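PDB 2QJV: inner membrane protein, which probably acts as a sugar isomerase, perhaps on glucuronate, and is a nickel-binding bicupin of the KduI/IolB family. Local coordinates for residues Ala24-Val29 with Glu185-His190; Val29-Trp34 with Leu242-Gly247; Cys108-Phe113 with Ala150-Val155; Gly197-Arg202 with Met214-Arg219. The protein carries 2 engineered substitutions. One frame throughout, in Å; residues are numbered along the deposited sequence. Where two conformers were deposited one is given.

Contacts 1, 2 and 3 gather where two antiparallel sheets face each other, one holding strands 30-35 and 104-111, the other strands 154-160, 238-246 and 181-193. Contacts 1 and 2 share Val29 and lie with their centres about 6 Å apart; contact 3 is about 9 Å from contact 2. Along the chain, contact 3 falls wholly between the two segments of contact 2, and so does contact 4, whereas contacts 1 and 2 interleave. Contact 4 is a hairpin about 17 Å, centre to centre, from contact 1, which it meets through Tyr189 and His190. Contacts 1 and 2 join early and late parts of the chain near the nickel held by His171, His173, Glu186 and His229.

Contact 1: residues Ala24-Val29 with Glu185-His190; sequences AGWEYV and EETYYH. With NI (nickel (II) ion), chain D.
Glu185 reaches from strand 181-193 into the loop 26-29 and lays its carboxylate against the Trp26 indole. Three backbone amides hold that carboxylate. OE1 of Glu185 takes two of them, Tyr28 N at 2.8 Å on its syn lone pair and Val29 N at 2.9 Å nearly along the C-O axis. OE2 of Glu185 accepts Glu27 N at 2.9 Å, from above the carboxylate plane, and also a bond from the hydroxyl of Tyr183.

The carboxylate also stacks on the indole, with the planes 8° apart, while Glu185 CB sits over the centre of the six-membered ring, 3.8 Å from its centroid, in a CH-pi contact. Ala24 CB covers the opposite face. A chi1 of 64°, with CG between N and the carbonyl carbon, lays the Trp26 indole alongside the loop, where its NE1 bonds to Val29 O at 2.9 Å, in the ring plane.

Apolar packing continues along the strand: Thr187 CG2 meets the indole edge at CZ2 of Trp26, 3.6 Å away, and Val29 CG1 tip to tip. The next residue, Glu186, binds nickel through OE1 at 2.1 Å, alongside His171, His173 and His229.

Three amide donors and a tyrosine hydroxyl would favour a charged, rotationally fixed Glu185, probably steadying the strand that presents the metal ligand beside it.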
loop_
_atom_site.group_PDB
_atom_site.type_symbol
_atom_site.label_atom_id
_atom_site.label_comp_id
_atom_site.label_asym_id
_atom_site.label_seq_id
_atom_site.Cartn_x
_atom_site.Cartn_y
_atom_site.Cartn_z
ATOM N N ALA A 24 7.020 -2.715 -18.133
ATOM C CA ALA A 24 6.696 -3.953 -17.406
ATOM C C ALA A 24 7.751 -4.267 -16.342
ATOM O O ALA A 24 7.508 -5.048 -15.440
ATOM C CB ALA A 24 6.525 -5.120 -18.374
ATOM N N GLY A 25 8.914 -3.624 -16.409
ATOM C CA GLY A 25 9.970 -3.910 -15.447
ATOM C C GLY A 25 10.645 -5.254 -15.725
ATOM O O GLY A 25 11.037 -5.954 -14.809
ATOM N N TRP A 26 10.780 -5.599 -16.997
ATOM C CA TRP A 26 11.404 -6.864 -17.361
ATOM C C TRP A 26 12.264 -6.732 -18.651
ATOM O O TRP A 26 12.609 -5.610 -19.061
ATOM C CB TRP A 26 10.344 -7.999 -17.393
ATOM C CG TRP A 26 9.259 -7.950 -18.367
ATOM C CD1 TRP A 26 9.306 -7.536 -19.697
ATOM C CD2 TRP A 26 7.972 -8.572 -18.212
ATOM N NE1 TRP A 26 8.123 -7.756 -20.289
ATOM C CE2 TRP A 26 7.275 -8.383 -19.418
ATOM C CE3 TRP A 26 7.312 -9.203 -17.129
ATOM C CZ2 TRP A 26 5.957 -8.843 -19.608
ATOM C CZ3 TRP A 26 6.014 -9.640 -17.311
ATOM C CH2 TRP A 26 5.344 -9.452 -18.543
ATOM N N GLU A 27 12.623 -7.857 -19.269
ATOM C CA GLU A 27 13.654 -7.862 -20.328
ATOM C C GLU A 27 13.303 -8.261 -21.743
ATOM O O GLU A 27 14.016 -7.878 -22.672
ATOM C CB GLU A 27 14.769 -8.789 -19.830
ATOM C CG GLU A 27 15.476 -8.238 -18.629
ATOM C CD GLU A 27 16.386 -9.243 -17.938
ATOM O OE1 GLU A 27 17.202 -9.855 -18.642
ATOM O OE2 GLU A 27 16.308 -9.411 -16.688
ATOM N N TYR A 28 12.215 -8.999 -21.942
ATOM C CA TYR A 28 11.925 -9.571 -23.258
ATOM C C TYR A 28 10.584 -9.219 -23.898
ATOM O O TYR A 28 10.531 -8.713 -25.013
ATOM C CB TYR A 28 12.018 -11.127 -23.192
ATOM C CG TYR A 28 13.390 -11.634 -22.742
ATOM C CD1 TYR A 28 13.715 -11.741 -21.395
ATOM C CD2 TYR A 28 14.376 -11.960 -23.680
ATOM C CE1 TYR A 28 14.975 -12.167 -20.976
ATOM C CE2 TYR A 28 15.621 -12.403 -23.278
ATOM C CZ TYR A 28 15.909 -12.505 -21.935
ATOM O OH TYR A 28 17.152 -12.904 -21.550
ATOM N N VAL A 29 9.502 -9.541 -23.209
ATOM C CA VAL A 29 8.163 -9.473 -23.811
ATOM C C VAL A 29 7.582 -8.043 -23.993
ATOM O O VAL A 29 7.586 -7.194 -23.095
ATOM C CB VAL A 29 7.142 -10.382 -23.046
ATOM C CG1 VAL A 29 5.689 -10.221 -23.594
ATOM C CG2 VAL A 29 7.542 -11.850 -23.126
ATOM N N GLU A 185 8.881 -14.595 -19.169
ATOM C CA GLU A 185 7.919 -13.545 -18.870
ATOM C C GLU A 185 6.623 -13.943 -19.595
ATOM O O GLU A 185 6.683 -14.558 -20.650
ATOM C CB GLU A 185 8.434 -12.206 -19.367
ATOM C CG GLU A 185 9.667 -11.737 -18.611
ATOM C CD GLU A 185 10.607 -10.854 -19.420
ATOM O OE1 GLU A 185 10.253 -10.430 -20.533
ATOM O OE2 GLU A 185 11.732 -10.603 -18.923
ATOM N N GLU A 186 5.479 -13.575 -19.050
ATOM C CA GLU A 186 4.203 -13.922 -19.663
ATOM C C GLU A 186 3.164 -12.795 -19.511
ATOM O O GLU A 186 3.014 -12.174 -18.459
ATOM C CB GLU A 186 3.655 -15.256 -19.121
ATOM C CG GLU A 186 2.429 -15.750 -19.870
ATOM C CD GLU A 186 2.020 -17.170 -19.559
ATOM O OE1 GLU A 186 2.430 -17.718 -18.515
ATOM O OE2 GLU A 186 1.228 -17.751 -20.341
ATOM N N THR A 187 2.487 -12.514 -20.616
ATOM C CA THR A 187 1.367 -11.583 -20.627
ATOM C C THR A 187 0.074 -12.373 -20.931
ATOM O O THR A 187 0.101 -13.390 -21.622
ATOM C CB THR A 187 1.560 -10.383 -21.621
ATOM O OG1 THR A 187 1.731 -10.887 -22.955
ATOM C CG2 THR A 187 2.742 -9.428 -21.189
ATOM N N TYR A 188 -1.034 -11.891 -20.365
ATOM C CA TYR A 188 -2.387 -12.391 -20.564
ATOM C C TYR A 188 -3.198 -11.210 -21.082
ATOM O O TYR A 188 -3.238 -10.182 -20.433
ATOM C CB TYR A 188 -3.053 -12.834 -19.249
ATOM C CG TYR A 188 -2.693 -14.225 -18.773
ATOM C CD1 TYR A 188 -1.400 -14.517 -18.387
ATOM C CD2 TYR A 188 -3.642 -15.252 -18.713
ATOM C CE1 TYR A 188 -1.045 -15.770 -17.975
ATOM C CE2 TYR A 188 -3.284 -16.519 -18.303
ATOM C CZ TYR A 188 -1.988 -16.762 -17.930
ATOM O OH TYR A 188 -1.656 -18.003 -17.527
ATOM N N TYR A 189 -3.845 -11.377 -22.222
ATOM C CA TYR A 189 -4.775 -10.401 -22.768
ATOM C C TYR A 189 -6.148 -11.080 -22.696
ATOM O O TYR A 189 -6.459 -11.979 -23.511
ATOM C CB TYR A 189 -4.400 -9.991 -24.192
ATOM C CG TYR A 189 -5.411 -9.088 -24.886
ATOM C CD1 TYR A 189 -5.711 -7.801 -24.380
ATOM C CD2 TYR A 189 -6.002 -9.466 -26.092
ATOM C CE1 TYR A 189 -6.623 -6.976 -25.007
ATOM C CE2 TYR A 189 -6.916 -8.626 -26.754
ATOM C CZ TYR A 189 -7.232 -7.380 -26.202
ATOM O OH TYR A 189 -8.113 -6.567 -26.860
ATOM N N HIS A 190 -6.998 -10.575 -21.795
ATOM C CA HIS A 190 -8.289 -11.186 -21.498
ATOM C C HIS A 190 -9.498 -10.587 -22.216
ATOM O O HIS A 190 -9.590 -9.364 -22.428
ATOM C CB HIS A 190 -8.607 -11.106 -20.000
ATOM C CG HIS A 190 -7.776 -12.015 -19.143
ATOM N ND1 HIS A 190 -8.207 -13.272 -18.764
ATOM C CD2 HIS A 190 -6.572 -11.830 -18.553
ATOM C CE1 HIS A 190 -7.292 -13.819 -17.978
ATOM N NE2 HIS A 190 -6.297 -12.958 -17.819
HETATM NI NI NI D . 2.341 -19.641 -17.676
HETATM O O HOH W 1 0.277 -19.666 -18.417
HETATM O O HOH W 2 2.645 -20.601 -19.617
#

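Contact 2: residues Val29-Trp34 with Leu242-Gly247; sequences VGFDVW and LNVMAG
Val29 and Phe31 face strand 242-246 from the opposing sheet, and no hydrogen bond passes between the two segments: apolar side chains make the contact, one methyl also resting on backbone. The strand axes run 8.2 Å apart at their closest, with directions 153° from each other.

Val29 CG1 meets Val244 CG1 at 3.8 Å, the side chains crossing at a slant, while Val29 CG2 lies 3.4 Å from Ala246 N and rests on Ala246 CB.

Phe31 carries its ring anti to its backbone nitrogen (chi1 -179°), which sends it across the gap between Leu242 and Val244. The methyl CD2 of Leu242 comes up to the ring edge, near the ring plane, 4.1 Å from Phe31 CE1. Val244 CG2 approaches Phe31 CD1 more closely, at 3.6 Å, and obliquely. Val244 presents one methyl to each residue, CG1 to Val29 and CG2 to Phe31.

Ala106, Cys108 and Ala110 of strand 104-111 press on the same row of side chains, and Met245 points its side chain the other way, toward the nickel site. An apolar layer between sheets of the first and second halves of the chain is consistent with the packing of the two cupin modules of a bicupin.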
loop_
_atom_site.group_PDB
_atom_site.type_symbol
_atom_site.label_atom_id
_atom_site.label_comp_id
_atom_site.label_asym_id
_atom_site.label_seq_id
_atom_site.Cartn_x
_atom_site.Cartn_y
_atom_site.Cartn_z
ATOM N N VAL A 29 9.502 -9.541 -23.209
ATOM C CA VAL A 29 8.163 -9.473 -23.811
ATOM C C VAL A 29 7.582 -8.043 -23.993
ATOM O O VAL A 29 7.586 -7.194 -23.095
ATOM C CB VAL A 29 7.142 -10.382 -23.046
ATOM C CG1 VAL A 29 5.689 -10.221 -23.594
ATOM C CG2 VAL A 29 7.542 -11.850 -23.126
ATOM N N GLY A 30 7.097 -7.835 -25.197
ATOM C CA GLY A 30 6.299 -6.678 -25.544
ATOM C C GLY A 30 4.958 -7.192 -26.051
ATOM O O GLY A 30 4.863 -8.255 -26.691
ATOM N N PHE A 31 3.896 -6.462 -25.719
ATOM C CA PHE A 31 2.579 -6.801 -26.182
ATOM C C PHE A 31 1.765 -5.514 -26.464
ATOM O O PHE A 31 1.514 -4.717 -25.579
ATOM C CB PHE A 31 1.852 -7.713 -25.156
ATOM C CG PHE A 31 0.482 -8.113 -25.601
ATOM C CD1 PHE A 31 0.318 -9.030 -26.625
ATOM C CD2 PHE A 31 -0.648 -7.534 -25.036
ATOM C CE1 PHE A 31 -0.950 -9.374 -27.046
ATOM C CE2 PHE A 31 -1.901 -7.862 -25.477
ATOM C CZ PHE A 31 -2.037 -8.777 -26.489
ATOM N N ASP A 32 1.273 -5.398 -27.688
ATOM C CA ASP A 32 0.453 -4.293 -28.109
ATOM C C ASP A 32 -0.859 -4.745 -28.717
ATOM O O ASP A 32 -0.920 -5.766 -29.390
ATOM C CB ASP A 32 1.170 -3.459 -29.167
ATOM C CG ASP A 32 2.295 -2.610 -28.586
ATOM O OD1 ASP A 32 1.991 -1.500 -28.113
ATOM O OD2 ASP A 32 3.470 -3.054 -28.577
ATOM N N VAL A 33 -1.905 -3.971 -28.463
ATOM C CA VAL A 33 -3.189 -4.195 -29.122
ATOM C C VAL A 33 -3.587 -2.879 -29.795
ATOM O O VAL A 33 -3.433 -1.781 -29.232
ATOM C CB VAL A 33 -4.311 -4.732 -28.162
ATOM C CG1 VAL A 33 -5.681 -4.814 -28.904
ATOM C CG2 VAL A 33 -3.945 -6.092 -27.543
ATOM N N TRP A 34 -4.089 -3.025 -31.017
ATOM C CA TRP A 34 -4.553 -1.952 -31.833
ATOM C C TRP A 34 -5.995 -2.235 -32.219
ATOM O O TRP A 34 -6.300 -3.315 -32.687
ATOM C CB TRP A 34 -3.672 -1.783 -33.083
ATOM C CG TRP A 34 -2.293 -1.248 -32.813
ATOM C CD1 TRP A 34 -1.167 -1.973 -32.534
ATOM C CD2 TRP A 34 -1.888 0.116 -32.859
ATOM N NE1 TRP A 34 -0.114 -1.150 -32.373
ATOM C CE2 TRP A 34 -0.512 0.144 -32.565
ATOM C CE3 TRP A 34 -2.555 1.310 -33.106
ATOM C CZ2 TRP A 34 0.224 1.329 -32.503
ATOM C CZ3 TRP A 34 -1.814 2.508 -33.062
ATOM C CH2 TRP A 34 -0.439 2.494 -32.751
ATOM N N LEU A 242 -5.128 -14.389 -24.762
ATOM C CA LEU A 242 -4.001 -14.518 -25.654
ATOM C C LEU A 242 -2.757 -14.256 -24.825
ATOM O O LEU A 242 -2.662 -13.210 -24.152
ATOM C CB LEU A 242 -4.102 -13.547 -26.828
ATOM C CG LEU A 242 -2.976 -13.463 -27.840
ATOM C CD1 LEU A 242 -2.805 -14.778 -28.647
ATOM C CD2 LEU A 242 -3.241 -12.258 -28.783
ATOM N N ASN A 243 -1.850 -15.224 -24.819
ATOM C CA ASN A 243 -0.582 -15.165 -24.066
ATOM C C ASN A 243 0.619 -15.039 -24.957
ATOM O O ASN A 243 0.683 -15.641 -26.041
ATOM C CB ASN A 243 -0.305 -16.440 -23.220
ATOM C CG ASN A 243 -1.384 -16.777 -22.187
ATOM O OD1 ASN A 243 -1.836 -17.924 -22.120
ATOM N ND2 ASN A 243 -1.782 -15.832 -21.411
ATOM N N VAL A 244 1.575 -14.239 -24.493
ATOM C CA VAL A 244 2.893 -14.079 -25.108
ATOM C C VAL A 244 3.930 -14.449 -24.019
ATOM O O VAL A 244 3.816 -14.022 -22.845
ATOM C CB VAL A 244 3.172 -12.652 -25.694
ATOM C CG1 VAL A 244 4.554 -12.568 -26.387
ATOM C CG2 VAL A 244 2.022 -12.225 -26.657
HETATM N N MSE A 245 4.909 -15.257 -24.409
HETATM C CA MSE A 245 6.049 -15.589 -23.578
HETATM C C MSE A 245 7.356 -15.447 -24.326
HETATM O O MSE A 245 7.412 -15.609 -25.541
HETATM C CB MSE A 245 5.982 -17.027 -23.039
HETATM C CG MSE A 245 4.919 -17.259 -21.990
HETATM SE SE MSE A 245 4.999 -19.139 -21.425
HETATM C CE MSE A 245 4.424 -19.909 -22.995
ATOM N N ALA A 246 8.406 -15.119 -23.570
ATOM C CA ALA A 246 9.788 -15.077 -24.059
ATOM C C ALA A 246 10.760 -14.980 -22.885
ATOM O O ALA A 246 10.390 -14.535 -21.787
ATOM C CB ALA A 246 10.048 -13.909 -25.106
ATOM N N GLY A 247 11.987 -15.434 -23.140
ATOM C CA GLY A 247 13.112 -15.413 -22.197
ATOM C C GLY A 247 14.417 -15.730 -22.884
ATOM O O GLY A 247 14.461 -15.765 -24.108
#

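Contact 3: residues Cys108-Phe113 with Ala150-Val155; sequences CSAPGF and ADSLLV
Asp151 and Phe113 meet where strand 104-111 of one cupin-type sheet runs out against the segment leading into strand 154-160 of the other; the two chain directions are nearly antiparallel. Asp151, with the most surface buried here, uses both parts of its side chain. Its CB lies over one face of the Phe113 ring, toward the rim, in a CH-pi contact 3.8 Å from the centroid. The carboxylate continues past the ring with its plane tilted 23° from it, and Asp151 OD2 accepts Phe113 N at 2.8 Å from above the carboxylate plane. The same oxygen accepts Gly114 N, and two successive amides thereby grip one carboxylate oxygen. Phe113 can fold back over Asp151 because CG stands between its N and carbonyl carbon, chi1 47°.

Leu153 is the apolar counterpart. Both its methyls press on one side of the backbone of strand 104-111: CD1 reaches Cys108 O at 3.5 Å, and CD2 reaches Ser109 C at 3.6 Å and Ala110 CB at 3.8 Å. Val155 extends this apolar patch to the sulfur of Cys108. Glu50, on the neighbouring strand 49-55, accepts from the amides of Asp151, Ser152 and Leu153 and holds the three together.

Between the two halves sits Ser152, its CB against Ala110 CB and its OG donating to Pro111 O at 2.7 Å, tilted 21° from the carbonyl plane.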
loop_
_atom_site.group_PDB
_atom_site.type_symbol
_atom_site.label_atom_id
_atom_site.label_comp_id
_atom_site.label_asym_id
_atom_site.label_seq_id
_atom_site.Cartn_x
_atom_site.Cartn_y
_atom_site.Cartn_z
ATOM N N CYS A 108 2.671 -9.064 -30.886
ATOM C CA CYS A 108 3.472 -9.753 -29.869
ATOM C C CYS A 108 4.928 -9.558 -30.237
ATOM O O CYS A 108 5.294 -9.828 -31.380
ATOM C CB CYS A 108 3.133 -11.256 -29.821
ATOM S SG CYS A 108 1.368 -11.643 -29.790
ATOM N N SER A 109 5.765 -9.066 -29.313
ATOM C CA SER A 109 7.155 -8.817 -29.649
ATOM C C SER A 109 8.159 -9.341 -28.629
ATOM O O SER A 109 7.853 -9.468 -27.458
ATOM C CB SER A 109 7.385 -7.304 -29.880
ATOM O OG SER A 109 7.124 -6.544 -28.716
ATOM N N ALA A 110 9.363 -9.630 -29.120
ATOM C CA ALA A 110 10.481 -10.118 -28.309
ATOM C C ALA A 110 11.772 -9.878 -29.069
ATOM O O ALA A 110 11.735 -9.538 -30.266
ATOM C CB ALA A 110 10.313 -11.615 -27.911
ATOM N N PRO A 111 12.921 -10.026 -28.395
ATOM C CA PRO A 111 14.175 -9.825 -29.130
ATOM C C PRO A 111 14.340 -10.754 -30.346
ATOM O O PRO A 111 13.988 -11.948 -30.312
ATOM C CB PRO A 111 15.261 -10.061 -28.064
ATOM C CG PRO A 111 14.566 -9.732 -26.769
ATOM C CD PRO A 111 13.169 -10.265 -26.960
ATOM N N GLY A 112 14.810 -10.143 -31.438
ATOM C CA GLY A 112 15.076 -10.832 -32.667
ATOM C C GLY A 112 16.530 -10.748 -33.075
ATOM O O GLY A 112 17.159 -9.710 -32.969
ATOM N N PHE A 113 17.040 -11.863 -33.562
ATOM C CA PHE A 113 18.431 -11.991 -33.989
ATOM C C PHE A 113 18.645 -12.926 -35.175
ATOM O O PHE A 113 19.702 -12.881 -35.777
ATOM C CB PHE A 113 19.298 -12.476 -32.809
ATOM C CG PHE A 113 18.710 -13.649 -32.050
ATOM C CD1 PHE A 113 18.899 -14.950 -32.502
ATOM C CD2 PHE A 113 17.983 -13.451 -30.886
ATOM C CE1 PHE A 113 18.354 -16.022 -31.822
ATOM C CE2 PHE A 113 17.445 -14.527 -30.184
ATOM C CZ PHE A 113 17.648 -15.819 -30.656
ATOM N N ALA A 150 10.804 -19.598 -34.341
ATOM C CA ALA A 150 10.894 -18.200 -33.954
ATOM C C ALA A 150 12.183 -18.064 -33.128
ATOM O O ALA A 150 12.704 -19.051 -32.607
ATOM C CB ALA A 150 9.644 -17.692 -33.187
ATOM N N ASP A 151 12.714 -16.852 -33.006
ATOM C CA ASP A 151 13.913 -16.643 -32.218
ATOM C C ASP A 151 13.635 -16.701 -30.698
ATOM O O ASP A 151 14.405 -17.240 -29.921
ATOM C CB ASP A 151 14.554 -15.267 -32.497
ATOM C CG ASP A 151 14.861 -15.006 -33.967
ATOM O OD1 ASP A 151 14.870 -15.936 -34.809
ATOM O OD2 ASP A 151 15.074 -13.799 -34.254
ATOM N N SER A 152 12.513 -16.124 -30.323
ATOM C CA SER A 152 12.149 -15.856 -28.922
ATOM C C SER A 152 10.679 -16.116 -28.555
ATOM O O SER A 152 10.385 -16.707 -27.506
ATOM C CB SER A 152 12.483 -14.379 -28.636
ATOM O OG SER A 152 13.892 -14.138 -28.730
ATOM N N LEU A 153 9.773 -15.676 -29.437
ATOM C CA LEU A 153 8.314 -15.684 -29.190
ATOM C C LEU A 153 7.644 -17.047 -29.036
ATOM O O LEU A 153 7.883 -17.981 -29.809
ATOM C CB LEU A 153 7.562 -14.895 -30.294
ATOM C CG LEU A 153 7.679 -13.361 -30.309
ATOM C CD1 LEU A 153 7.240 -12.768 -31.704
ATOM C CD2 LEU A 153 6.923 -12.705 -29.122
ATOM N N LEU A 154 6.779 -17.121 -28.021
ATOM C CA LEU A 154 5.915 -18.255 -27.771
ATOM C C LEU A 154 4.544 -17.601 -27.612
ATOM O O LEU A 154 4.398 -16.694 -26.813
ATOM C CB LEU A 154 6.333 -19.015 -26.527
ATOM C CG LEU A 154 7.739 -19.670 -26.540
ATOM C CD1 LEU A 154 8.180 -20.089 -25.117
ATOM C CD2 LEU A 154 7.739 -20.836 -27.505
ATOM N N VAL A 155 3.566 -18.061 -28.391
ATOM C CA VAL A 155 2.215 -17.464 -28.439
ATOM C C VAL A 155 1.155 -18.566 -28.401
ATOM O O VAL A 155 1.243 -19.574 -29.112
ATOM C CB VAL A 155 2.003 -16.531 -29.679
ATOM C CG1 VAL A 155 0.611 -15.860 -29.661
ATOM C CG2 VAL A 155 3.132 -15.471 -29.797
#

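Contact 4: residues Gly197-Arg202 with Met214-Arg219; sequences GFCLQR and MAVYNR. With SO4 (sulfate ion), chain J.
Phe198 sets its CB over the centre of the Tyr217 ring, 3.6 Å from the centroid and 3° off the normal. The side chains lie side by side, pointing the same way, with ring planes 35° apart. On the same face Leu200 CD2 packs on Ala215 CB at 3.9 Å. The other face carries Cys199 SG against Val216 CB, and Gln201, whose OE1 accepts from His190 NE2 while its NE2 donates to backbone His229 O.

Cys199 and Val216 form a hydrogen-bonded antiparallel pair, Val216 N to Cys199 O at 2.8 Å; Gln201 and Met214 make the next. Beyond the strands, water links Gly197 O to Asn218 N; Asn218 ND2, both terminal nitrogens of Arg219 and Arg191 bind a sulfate, probably from the crystallisation liquor, and Arg191 bonds to Asn218 OD1.

In this beta hairpin of 198-204 and 211-217, strand 231-233 flanks 198-204, strand 181-193 packs on the Val216 face, and Arg202 of the fourth subunit makes a cation-pi contact with Phe198 and bonds to Tyr217 OH.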
loop_
_atom_site.group_PDB
_atom_site.type_symbol
_atom_site.label_atom_id
_atom_site.label_comp_id
_atom_site.label_asym_id
_atom_site.label_seq_id
_atom_site.Cartn_x
_atom_site.Cartn_y
_atom_site.Cartn_z
ATOM N N GLY A 197 -18.268 -9.023 -18.288
ATOM C CA GLY A 197 -17.743 -9.934 -17.278
ATOM C C GLY A 197 -16.344 -9.678 -16.783
ATOM O O GLY A 197 -15.626 -8.789 -17.255
ATOM N N PHE A 198 -15.971 -10.493 -15.806
ATOM C CA PHE A 198 -14.627 -10.506 -15.267
ATOM C C PHE A 198 -14.257 -11.923 -14.813
ATOM O O PHE A 198 -15.101 -12.812 -14.762
ATOM C CB PHE A 198 -14.479 -9.492 -14.101
ATOM C CG PHE A 198 -15.247 -9.856 -12.860
ATOM C CD1 PHE A 198 -16.555 -9.406 -12.674
ATOM C CD2 PHE A 198 -14.656 -10.604 -11.840
ATOM C CE1 PHE A 198 -17.275 -9.710 -11.494
ATOM C CE2 PHE A 198 -15.388 -10.948 -10.672
ATOM C CZ PHE A 198 -16.685 -10.486 -10.496
ATOM N N CYS A 199 -12.964 -12.103 -14.565
ATOM C CA CYS A 199 -12.416 -13.287 -13.952
ATOM C C CYS A 199 -11.514 -12.786 -12.825
ATOM O O CYS A 199 -11.250 -11.571 -12.699
ATOM C CB CYS A 199 -11.637 -14.172 -14.940
ATOM S SG CYS A 199 -10.090 -13.523 -15.513
ATOM N N LEU A 200 -11.079 -13.721 -11.996
ATOM C CA LEU A 200 -10.130 -13.462 -10.923
ATOM C C LEU A 200 -8.834 -14.232 -11.230
ATOM O O LEU A 200 -8.825 -15.484 -11.345
ATOM C CB LEU A 200 -10.714 -13.863 -9.572
ATOM C CG LEU A 200 -12.040 -13.153 -9.195
ATOM C CD1 LEU A 200 -12.622 -13.694 -7.887
ATOM C CD2 LEU A 200 -11.865 -11.626 -9.120
ATOM N N GLN A 201 -7.758 -13.487 -11.411
ATOM C CA GLN A 201 -6.437 -14.086 -11.702
ATOM C C GLN A 201 -5.521 -13.785 -10.511
ATOM O O GLN A 201 -5.495 -12.669 -10.015
ATOM C CB GLN A 201 -5.848 -13.591 -13.021
ATOM C CG GLN A 201 -4.505 -14.253 -13.346
ATOM C CD GLN A 201 -4.058 -14.165 -14.789
ATOM O OE1 GLN A 201 -4.513 -13.322 -15.567
ATOM N NE2 GLN A 201 -3.130 -15.033 -15.146
ATOM N N ARG A 202 -4.819 -14.799 -10.015
ATOM C CA ARG A 202 -3.940 -14.648 -8.879
ATOM C C ARG A 202 -2.507 -14.978 -9.308
ATOM O O ARG A 202 -2.262 -16.024 -9.887
ATOM C CB ARG A 202 -4.391 -15.571 -7.741
ATOM C CG ARG A 202 -3.566 -15.499 -6.500
ATOM C CD ARG A 202 -3.782 -16.692 -5.629
ATOM N NE ARG A 202 -2.973 -16.655 -4.433
ATOM C CZ ARG A 202 -2.764 -17.691 -3.646
ATOM N NH1 ARG A 202 -3.217 -18.912 -3.970
ATOM N NH2 ARG A 202 -2.024 -17.535 -2.569
HETATM N N MSE A 214 -6.399 -10.133 -8.678
HETATM C CA MSE A 214 -6.974 -9.023 -9.408
HETATM C C MSE A 214 -8.235 -9.499 -10.104
HETATM O O MSE A 214 -8.349 -10.649 -10.509
HETATM C CB MSE A 214 -6.034 -8.517 -10.520
HETATM C CG MSE A 214 -4.584 -8.157 -10.139
HETATM SE SE MSE A 214 -3.241 -8.498 -11.551
HETATM C CE MSE A 214 -3.047 -10.370 -11.278
ATOM N N ALA A 215 -9.160 -8.565 -10.261
ATOM C CA ALA A 215 -10.423 -8.711 -10.958
ATOM C C ALA A 215 -10.129 -8.202 -12.382
ATOM O O ALA A 215 -9.872 -6.975 -12.572
ATOM C CB ALA A 215 -11.499 -7.925 -10.289
ATOM N N VAL A 216 -10.189 -9.091 -13.383
ATOM C CA VAL A 216 -9.782 -8.777 -14.751
ATOM C C VAL A 216 -11.004 -8.611 -15.650
ATOM O O VAL A 216 -11.846 -9.478 -15.700
ATOM C CB VAL A 216 -8.858 -9.868 -15.323
ATOM C CG1 VAL A 216 -8.319 -9.486 -16.714
ATOM C CG2 VAL A 216 -7.711 -10.160 -14.301
ATOM N N TYR A 217 -11.102 -7.470 -16.322
ATOM C CA TYR A 217 -12.222 -7.179 -17.217
ATOM C C TYR A 217 -11.791 -7.190 -18.695
ATOM O O TYR A 217 -10.625 -7.401 -19.020
ATOM C CB TYR A 217 -12.897 -5.862 -16.813
ATOM C CG TYR A 217 -13.727 -5.909 -15.528
ATOM C CD1 TYR A 217 -13.111 -5.856 -14.259
ATOM C CD2 TYR A 217 -15.128 -5.921 -15.572
ATOM C CE1 TYR A 217 -13.847 -5.874 -13.101
ATOM C CE2 TYR A 217 -15.880 -5.924 -14.391
ATOM C CZ TYR A 217 -15.226 -5.889 -13.154
ATOM O OH TYR A 217 -15.966 -5.842 -11.985
ATOM N N ASN A 218 -12.781 -7.068 -19.572
ATOM C CA ASN A 218 -12.602 -7.147 -21.025
ATOM C C ASN A 218 -11.520 -6.215 -21.598
ATOM O O ASN A 218 -11.504 -4.992 -21.390
ATOM C CB ASN A 218 -13.981 -6.926 -21.690
ATOM C CG ASN A 218 -14.069 -7.444 -23.120
ATOM O OD1 ASN A 218 -13.476 -8.465 -23.453
ATOM N ND2 ASN A 218 -14.908 -6.791 -23.948
ATOM N N ARG A 219 -10.566 -6.850 -22.270
ATOM C CA ARG A 219 -9.409 -6.209 -22.893
ATOM C C ARG A 219 -8.296 -5.753 -21.924
ATOM O O ARG A 219 -7.371 -5.050 -22.341
ATOM C CB ARG A 219 -9.847 -5.063 -23.820
ATOM C CG ARG A 219 -10.748 -5.504 -24.899
ATOM C CD ARG A 219 -11.053 -4.383 -25.803
ATOM N NE ARG A 219 -11.554 -4.821 -27.107
ATOM C CZ ARG A 219 -12.811 -5.086 -27.390
ATOM N NH1 ARG A 219 -13.753 -4.997 -26.445
ATOM N NH2 ARG A 219 -13.119 -5.447 -28.640
HETATM S S SO4 J . -16.621 -6.815 -27.396
HETATM O O1 SO4 J . -16.241 -7.943 -26.521
HETATM O O2 SO4 J . -16.545 -5.515 -26.743
HETATM O O3 SO4 J . -18.058 -6.915 -27.720
HETATM O O4 SO4 J . -15.830 -6.896 -28.631
HETATM O O HOH W 3 -15.710 -6.746 -18.899
#